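Local coordinates for organophosphorus hydrolase (Pseudomonas pseudoalcaligenes, PDB 4LE6), which probably hydrolyses organophosphate triesters at a two-zinc centre built on the metallo-beta-lactamase fold, at residues D133-T138 / P158-E163; V47-D52 / L295-L300. All coordinates share one frame; numbering follows the deposited sequence. Where two conformers were deposited one is given.

In the fold
Both contacts reach the same six-stranded mixed sheet of the alpha-beta/beta-alpha sandwich but do different work there. Contact 1 lies within that sheet: it zips strand 161-163, the outermost strand on its side, onto strand 134-136, is only partly buried, and relies on straight backbone hydrogen bonds, with valines on one face and threonines, Leu136 and Glu163 on the other. Contact 2 is buried near the centre of the chain and joins strand 45-57 to residues 295-300, the loop after strand 289-292 and the first residue of strand 300-305 in the second sheet; rings and methyl groups do the joining. The contacts do not touch; their centres lie about 18 Å apart.

Contact 1 (D133-T138 / P158-E163); sequences DTVLLT and PNATVE
Val135 pairs with Val162 where strands 134-136 and 161-163 run side by side in parallel, the two strands of a beta-alpha-beta unit whose connection carries helix 142-145 and the zinc ligands His139, His141, Asp143 and His144. The bridges Thr134-Thr161 and Leu136-Glu163 turn their side chains to one face of the sheet, Val135 and Val162 to the other. On the valine face, the CG2 branch of Val135 leans back toward the start of the edge strand and meets Ala160 CB at 3.7 Å. It can do so because it stands beside its own backbone N, with CG1 anti to that nitrogen (chi1 176°). Val162 takes the same rotamer, and its CG2 lies farther off, 4.3 Å from Val135 CB. On the face of Leu136 and Glu163, these two side chains cross obliquely: Leu136 CD2 swings over to touch Glu163 CB at 3.7 Å. Thr134 presents its CG2 methyl to Thr161 O and turns OG1 to Asp133, donating to OD1 at 2.7 Å; the same carboxylate also receives Asn99 ND2 and, on OD2, the backbone N of Leu100, tying it to the next strand inward. Four backbone hydrogen bonds hold the pair together, with Thr161 O and Val135 O each bound by an N-H of the opposite strand. Glu163 N reaches Val135 O at 2.8 Å, nearly head-on to the carbonyl. At the N-terminal end of the pair the geometry changes: Thr161 N comes to Asp133 O from 49° above the carbonyl plane, and that oxygen takes a second bond, 2.8 Å long, from a water that also donates to Asn159 O and accepts from Thr161 OG1.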
ATOM      1  N   ASP A 133       8.276  25.626   6.284  1.00 22.98           N
ATOM      2  CA  ASP A 133       8.921  26.542   7.233  1.00 23.14           C
ATOM      3  C   ASP A 133       9.938  25.833   8.134  1.00 23.07           C
ATOM      4  O   ASP A 133      10.776  26.473   8.763  1.00 21.49           O
ATOM      5  CB  ASP A 133       7.880  27.283   8.095  1.00 26.40           C
ATOM      6  CG  ASP A 133       7.140  26.351   9.046  1.00 26.82           C
ATOM      7  OD1 ASP A 133       7.723  25.945  10.071  1.00 27.49           O
ATOM      8  OD2 ASP A 133       5.970  26.021   8.777  1.00 27.23           O
ATOM      9  N   THR A 134       9.882  24.510   8.177  1.00 22.34           N
ATOM     10  CA  THR A 134      10.823  23.726   8.963  1.00 23.79           C
ATOM     11  C   THR A 134      11.176  22.439   8.223  1.00 21.76           C
ATOM     12  O   THR A 134      10.291  21.782   7.672  1.00 20.78           O
ATOM     13  CB  THR A 134      10.231  23.300  10.313  1.00 27.41           C
ATOM     14  OG1 THR A 134       9.717  24.438  11.007  1.00 29.00           O
ATOM     15  CG2 THR A 134      11.295  22.636  11.176  1.00 29.81           C
ATOM     16  N   VAL A 135      12.463  22.098   8.212  1.00 20.43           N
ATOM     17  CA  VAL A 135      12.922  20.792   7.745  1.00 23.70           C
ATOM     18  C   VAL A 135      13.642  20.101   8.905  1.00 26.69           C
ATOM     19  O   VAL A 135      14.561  20.678   9.480  1.00 27.63           O
ATOM     20  CB  VAL A 135      13.878  20.906   6.544  1.00 26.22           C
ATOM     21  CG1 VAL A 135      14.417  19.525   6.149  1.00 27.05           C
ATOM     22  CG2 VAL A 135      13.171  21.546   5.345  1.00 24.43           C
ATOM     23  N   LEU A 136      13.203  18.895   9.272  1.00 24.18           N
ATOM     24  CA  LEU A 136      13.866  18.109  10.311  1.00 27.72           C
ATOM     25  C   LEU A 136      14.586  16.948   9.647  1.00 26.08           C
ATOM     26  O   LEU A 136      13.975  16.186   8.905  1.00 23.52           O
ATOM     27  CB  LEU A 136      12.852  17.545  11.316  1.00 26.46           C
ATOM     28  CG  LEU A 136      11.807  18.519  11.860  1.00 22.96           C
ATOM     29  CD1 LEU A 136      10.750  17.770  12.661  1.00 25.31           C
ATOM     30  CD2 LEU A 136      12.475  19.585  12.694  1.00 23.20           C
ATOM     31  N   LEU A 137      15.876  16.790   9.911  1.00 21.72           N
ATOM     32  CA  LEU A 137      16.614  15.661   9.354  1.00 19.61           C
ATOM     33  C   LEU A 137      16.775  14.584  10.411  1.00 22.00           C
ATOM     34  O   LEU A 137      17.244  14.886  11.518  1.00 21.64           O
ATOM     35  CB  LEU A 137      18.001  16.114   8.904  1.00 18.62           C
ATOM     36  CG  LEU A 137      18.044  17.108   7.743  1.00 22.59           C
ATOM     37  CD1 LEU A 137      19.497  17.453   7.457  1.00 28.10           C
ATOM     38  CD2 LEU A 137      17.367  16.527   6.523  1.00 22.27           C
ATOM     39  N   THR A 138      16.421  13.331  10.092  1.00 21.65           N
ATOM     40  CA  THR A 138      16.647  12.244  11.050  1.00 21.37           C
ATOM     41  C   THR A 138      18.151  12.023  11.207  1.00 21.19           C
ATOM     42  O   THR A 138      18.623  11.737  12.297  1.00 22.69           O
ATOM     43  CB  THR A 138      15.955  10.928  10.648  1.00 19.12           C
ATOM     44  OG1 THR A 138      16.386  10.527   9.341  1.00 19.54           O
ATOM     45  CG2 THR A 138      14.467  11.137  10.638  1.00 16.78           C
ATOM     46  N   PRO A 158      13.820  27.057   0.563  1.00 21.69           N
ATOM     47  CA  PRO A 158      14.538  28.310   0.845  1.00 22.42           C
ATOM     48  C   PRO A 158      14.015  29.107   2.040  1.00 23.96           C
ATOM     49  O   PRO A 158      14.693  30.038   2.486  1.00 25.60           O
ATOM     50  CB  PRO A 158      14.327  29.120  -0.440  1.00 22.25           C
ATOM     51  CG  PRO A 158      13.041  28.615  -0.998  1.00 20.84           C
ATOM     52  CD  PRO A 158      13.111  27.116  -0.727  1.00 22.68           C
ATOM     53  N   ASN A 159      12.816  28.795   2.521  1.00 23.19           N
ATOM     54  CA  ASN A 159      12.247  29.528   3.641  1.00 24.21           C
ATOM     55  C   ASN A 159      12.232  28.715   4.930  1.00 24.09           C
ATOM     56  O   ASN A 159      11.655  29.149   5.934  1.00 21.98           O
ATOM     57  CB  ASN A 159      10.841  29.987   3.281  1.00 23.79           C
ATOM     58  CG  ASN A 159      10.832  30.855   2.041  1.00 27.23           C
ATOM     59  OD1 ASN A 159      11.733  31.671   1.833  1.00 26.94           O
ATOM     60  ND2 ASN A 159       9.828  30.679   1.207  1.00 27.55           N
ATOM     61  N   ALA A 160      12.880  27.552   4.900  1.00 24.76           N
ATOM     62  CA  ALA A 160      12.805  26.624   6.008  1.00 24.47           C
ATOM     63  C   ALA A 160      13.938  26.795   6.991  1.00 24.18           C
ATOM     64  O   ALA A 160      15.083  27.086   6.628  1.00 23.23           O
ATOM     65  CB  ALA A 160      12.771  25.182   5.507  1.00 23.44           C
ATOM     66  N   THR A 161      13.601  26.610   8.257  1.00 24.19           N
ATOM     67  CA  THR A 161      14.610  26.428   9.291  1.00 24.49           C
ATOM     68  C   THR A 161      14.989  24.955   9.254  1.00 24.26           C
ATOM     69  O   THR A 161      14.115  24.093   9.314  1.00 25.95           O
ATOM     70  CB  THR A 161      14.045  26.801  10.645  1.00 28.82           C
ATOM     71  OG1 THR A 161      13.692  28.194  10.627  1.00 31.82           O
ATOM     72  CG2 THR A 161      15.061  26.538  11.765  1.00 31.36           C
ATOM     73  N   VAL A 162      16.276  24.662   9.126  1.00 27.14           N
ATOM     74  CA  VAL A 162      16.725  23.272   9.020  1.00 29.35           C
ATOM     75  C   VAL A 162      17.320  22.790  10.343  1.00 30.69           C
ATOM     76  O   VAL A 162      18.290  23.349  10.839  1.00 33.10           O
ATOM     77  CB  VAL A 162      17.771  23.106   7.899  1.00 32.40           C
ATOM     78  CG1 VAL A 162      18.203  21.632   7.769  1.00 32.41           C
ATOM     79  CG2 VAL A 162      17.195  23.618   6.570  1.00 29.36           C
ATOM     80  N   GLU A 163      16.748  21.726  10.893  1.00 30.45           N
ATOM     81  CA  GLU A 163      17.196  21.174  12.170  0.52 32.81           C
ATOM     82  C   GLU A 163      18.113  19.983  11.922  1.00 31.95           C
ATOM     83  O   GLU A 163      17.666  18.956  11.423  1.00 31.61           O
ATOM     84  CB  GLU A 163      15.984  20.736  12.997  0.52 33.60           C
ATOM     85  CG  GLU A 163      16.289  19.829  14.198  0.52 35.52           C
ATOM     86  CD  GLU A 163      16.866  20.563  15.386  0.52 36.47           C
ATOM     87  OE1 GLU A 163      17.119  19.895  16.409  0.52 33.92           O
ATOM     88  OE2 GLU A 163      17.063  21.792  15.307  0.52 40.16           O
TER
HETATM   89  O   HOH W   1      11.578  29.135   8.691  1.00 32.86           O

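Contact 2 (V47-D52 / L295-L300); sequences VTALYD and LPFPGL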
ATOM      1  N   VAL A  47      -0.780  14.385   7.475  1.00 17.82           N
ATOM      2  CA  VAL A  47       0.468  13.754   7.059  1.00 18.03           C
ATOM      3  C   VAL A  47       0.418  13.482   5.563  1.00 19.39           C
ATOM      4  O   VAL A  47      -0.547  12.888   5.065  1.00 18.67           O
ATOM      5  CB  VAL A  47       0.671  12.424   7.801  1.00 24.35           C
ATOM      6  CG1 VAL A  47       1.963  11.752   7.380  1.00 26.95           C
ATOM      7  CG2 VAL A  47       0.632  12.654   9.314  1.00 25.72           C
ATOM      8  N   THR A  48       1.435  13.947   4.845  1.00 18.80           N
ATOM      9  CA  THR A  48       1.616  13.594   3.448  1.00 16.61           C
ATOM     10  C   THR A  48       2.923  12.813   3.316  1.00 18.15           C
ATOM     11  O   THR A  48       4.000  13.388   3.467  1.00 17.97           O
ATOM     12  CB  THR A  48       1.668  14.818   2.522  1.00 15.67           C
ATOM     13  OG1 THR A  48       0.444  15.546   2.602  1.00 18.60           O
ATOM     14  CG2 THR A  48       1.841  14.388   1.078  1.00 18.77           C
ATOM     15  N   ALA A  49       2.817  11.506   3.058  1.00 17.60           N
ATOM     16  CA  ALA A  49       3.992  10.692   2.775  1.00 15.21           C
ATOM     17  C   ALA A  49       4.453  11.017   1.370  1.00 14.60           C
ATOM     18  O   ALA A  49       3.603  11.185   0.465  1.00 16.85           O
ATOM     19  CB  ALA A  49       3.657   9.209   2.880  1.00 19.59           C
ATOM     20  N   LEU A  50       5.776  11.105   1.189  1.00 15.20           N
ATOM     21  CA  LEU A  50       6.378  11.491  -0.091  1.00 15.72           C
ATOM     22  C   LEU A  50       7.462  10.502  -0.512  1.00 16.11           C
ATOM     23  O   LEU A  50       8.402  10.249   0.237  1.00 18.95           O
ATOM     24  CB  LEU A  50       7.026  12.872   0.026  1.00 14.93           C
ATOM     25  CG  LEU A  50       6.083  14.013   0.397  1.00 15.00           C
ATOM     26  CD1 LEU A  50       6.889  15.256   0.669  1.00 15.48           C
ATOM     27  CD2 LEU A  50       5.080  14.250  -0.739  1.00 16.79           C
ATOM     28  N   TYR A  51       7.353   9.992  -1.731  1.00 16.23           N
ATOM     29  CA  TYR A  51       8.262   8.974  -2.248  1.00 20.26           C
ATOM     30  C   TYR A  51       9.435   9.639  -2.945  1.00 21.26           C
ATOM     31  O   TYR A  51       9.231  10.527  -3.762  1.00 22.45           O
ATOM     32  CB  TYR A  51       7.485   8.122  -3.234  1.00 21.86           C
ATOM     33  CG  TYR A  51       8.185   6.930  -3.826  1.00 20.54           C
ATOM     34  CD1 TYR A  51       8.627   5.873  -3.029  1.00 20.35           C
ATOM     35  CD2 TYR A  51       8.351   6.821  -5.207  1.00 24.14           C
ATOM     36  CE1 TYR A  51       9.244   4.755  -3.605  1.00 25.11           C
ATOM     37  CE2 TYR A  51       8.956   5.701  -5.775  1.00 24.48           C
ATOM     38  CZ  TYR A  51       9.395   4.683  -4.974  1.00 23.93           C
ATOM     39  OH  TYR A  51       9.994   3.583  -5.564  1.00 21.45           O
ATOM     40  N   ASP A  52      10.662   9.218  -2.632  1.00 20.83           N
ATOM     41  CA  ASP A  52      11.837   9.747  -3.330  1.00 19.71           C
ATOM     42  C   ASP A  52      12.262   8.912  -4.506  1.00 22.03           C
ATOM     43  O   ASP A  52      13.009   9.385  -5.369  1.00 20.72           O
ATOM     44  CB  ASP A  52      13.054   9.872  -2.398  1.00 18.81           C
ATOM     45  CG  ASP A  52      14.104  10.826  -2.960  1.00 23.01           C
ATOM     46  OD1 ASP A  52      13.729  11.947  -3.381  1.00 23.70           O
ATOM     47  OD2 ASP A  52      15.290  10.448  -3.038  1.00 20.21           O
ATOM     48  N   LEU A 295      10.686   1.876   4.730  1.00 17.80           N
ATOM     49  CA  LEU A 295       9.589   0.920   4.706  1.00 18.77           C
ATOM     50  C   LEU A 295       8.872   1.103   3.361  1.00 18.91           C
ATOM     51  O   LEU A 295       8.978   2.169   2.760  1.00 18.76           O
ATOM     52  CB  LEU A 295       8.642   1.157   5.890  1.00 18.35           C
ATOM     53  CG  LEU A 295       9.319   1.035   7.261  1.00 20.32           C
ATOM     54  CD1 LEU A 295       8.327   1.344   8.377  1.00 22.65           C
ATOM     55  CD2 LEU A 295       9.932  -0.346   7.463  1.00 19.89           C
ATOM     56  N   PRO A 296       8.183   0.061   2.874  1.00 17.63           N
ATOM     57  CA  PRO A 296       7.477   0.164   1.591  1.00 18.25           C
ATOM     58  C   PRO A 296       6.523   1.345   1.601  1.00 17.98           C
ATOM     59  O   PRO A 296       5.771   1.526   2.557  1.00 18.28           O
ATOM     60  CB  PRO A 296       6.744  -1.167   1.491  1.00 17.88           C
ATOM     61  CG  PRO A 296       7.546  -2.106   2.343  1.00 19.67           C
ATOM     62  CD  PRO A 296       7.980  -1.259   3.492  1.00 18.83           C
ATOM     63  N   PHE A 297       6.628   2.189   0.583  1.00 20.80           N
ATOM     64  CA  PHE A 297       5.901   3.451   0.547  1.00 22.06           C
ATOM     65  C   PHE A 297       4.411   3.150   0.626  1.00 20.81           C
ATOM     66  O   PHE A 297       3.959   2.180   0.003  1.00 20.05           O
ATOM     67  CB  PHE A 297       6.215   4.181  -0.767  1.00 20.94           C
ATOM     68  CG  PHE A 297       5.458   5.435  -0.929  1.00 19.79           C
ATOM     69  CD1 PHE A 297       5.917   6.603  -0.350  1.00 17.53           C
ATOM     70  CD2 PHE A 297       4.254   5.450  -1.618  1.00 21.30           C
ATOM     71  CE1 PHE A 297       5.193   7.774  -0.455  1.00 17.45           C
ATOM     72  CE2 PHE A 297       3.531   6.618  -1.727  1.00 20.75           C
ATOM     73  CZ  PHE A 297       4.006   7.783  -1.140  1.00 16.49           C
ATOM     74  N   PRO A 298       3.629   3.988   1.329  1.00 16.72           N
ATOM     75  CA  PRO A 298       3.904   5.260   2.010  1.00 17.44           C
ATOM     76  C   PRO A 298       4.696   5.150   3.323  1.00 20.30           C
ATOM     77  O   PRO A 298       5.000   6.164   3.942  1.00 19.46           O
ATOM     78  CB  PRO A 298       2.501   5.816   2.282  1.00 16.15           C
ATOM     79  CG  PRO A 298       1.646   4.637   2.389  1.00 16.32           C
ATOM     80  CD  PRO A 298       2.198   3.637   1.406  1.00 16.37           C
ATOM     81  N   GLY A 299       5.021   3.943   3.747  1.00 18.10           N
ATOM     82  CA  GLY A 299       5.845   3.764   4.930  1.00 19.11           C
ATOM     83  C   GLY A 299       5.104   4.020   6.227  1.00 21.26           C
ATOM     84  O   GLY A 299       5.720   4.204   7.279  1.00 22.31           O
ATOM     85  N   LEU A 300       3.778   4.025   6.152  1.00 21.41           N
ATOM     86  CA  LEU A 300       2.922   4.316   7.301  1.00 19.38           C
ATOM     87  C   LEU A 300       2.260   3.046   7.820  1.00 21.35           C
ATOM     88  O   LEU A 300       1.793   2.224   7.039  1.00 19.59           O
ATOM     89  CB  LEU A 300       1.844   5.310   6.910  1.00 20.80           C
ATOM     90  CG  LEU A 300       2.353   6.708   6.589  1.00 22.54           C
ATOM     91  CD1 LEU A 300       1.263   7.504   5.882  1.00 21.35           C
ATOM     92  CD2 LEU A 300       2.795   7.395   7.873  1.00 25.61           C
TER
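Phe297 pushes its ring against the face of strand 45-57 that carries Ala49 and Tyr51. With CG anti to the backbone N (chi1 177°), the side chain extends straight from the loop toward the strand. Its CB lies 3.7 Å from Tyr51 CD1, and CG is 3.8 Å from that same tyrosine carbon. Farther out, CD1 meets Tyr51 CB at 3.6 Å; the tyrosine CB sits over one face of the phenyl ring in a CH-pi contact. CE1 comes right up to the strand, 3.3 Å from Tyr51 N, and CZ, at the tip, brings the ring edge to Ala49 O. The two aromatic rings form an offset edge-to-face pair, the edge of Tyr51 toward the face of Phe297, with planes at 62° and centroids 5.3 Å apart. Pro298 CB takes the opposite face of the phenyl ring, placed there across the cis peptide bond between the two residues. That carbon also packs on Ala49 CB at 3.6 Å, and Leu300 CD1 reaches the same alanine methyl. Phe317 of the second subunit adds its ring to both Tyr51 and Phe297, which brings the dimer interface into this cluster. The apolar docking here joins the two sheets of the metallo-beta-lactamase sandwich, through the loop that directly follows the zinc ligand His294.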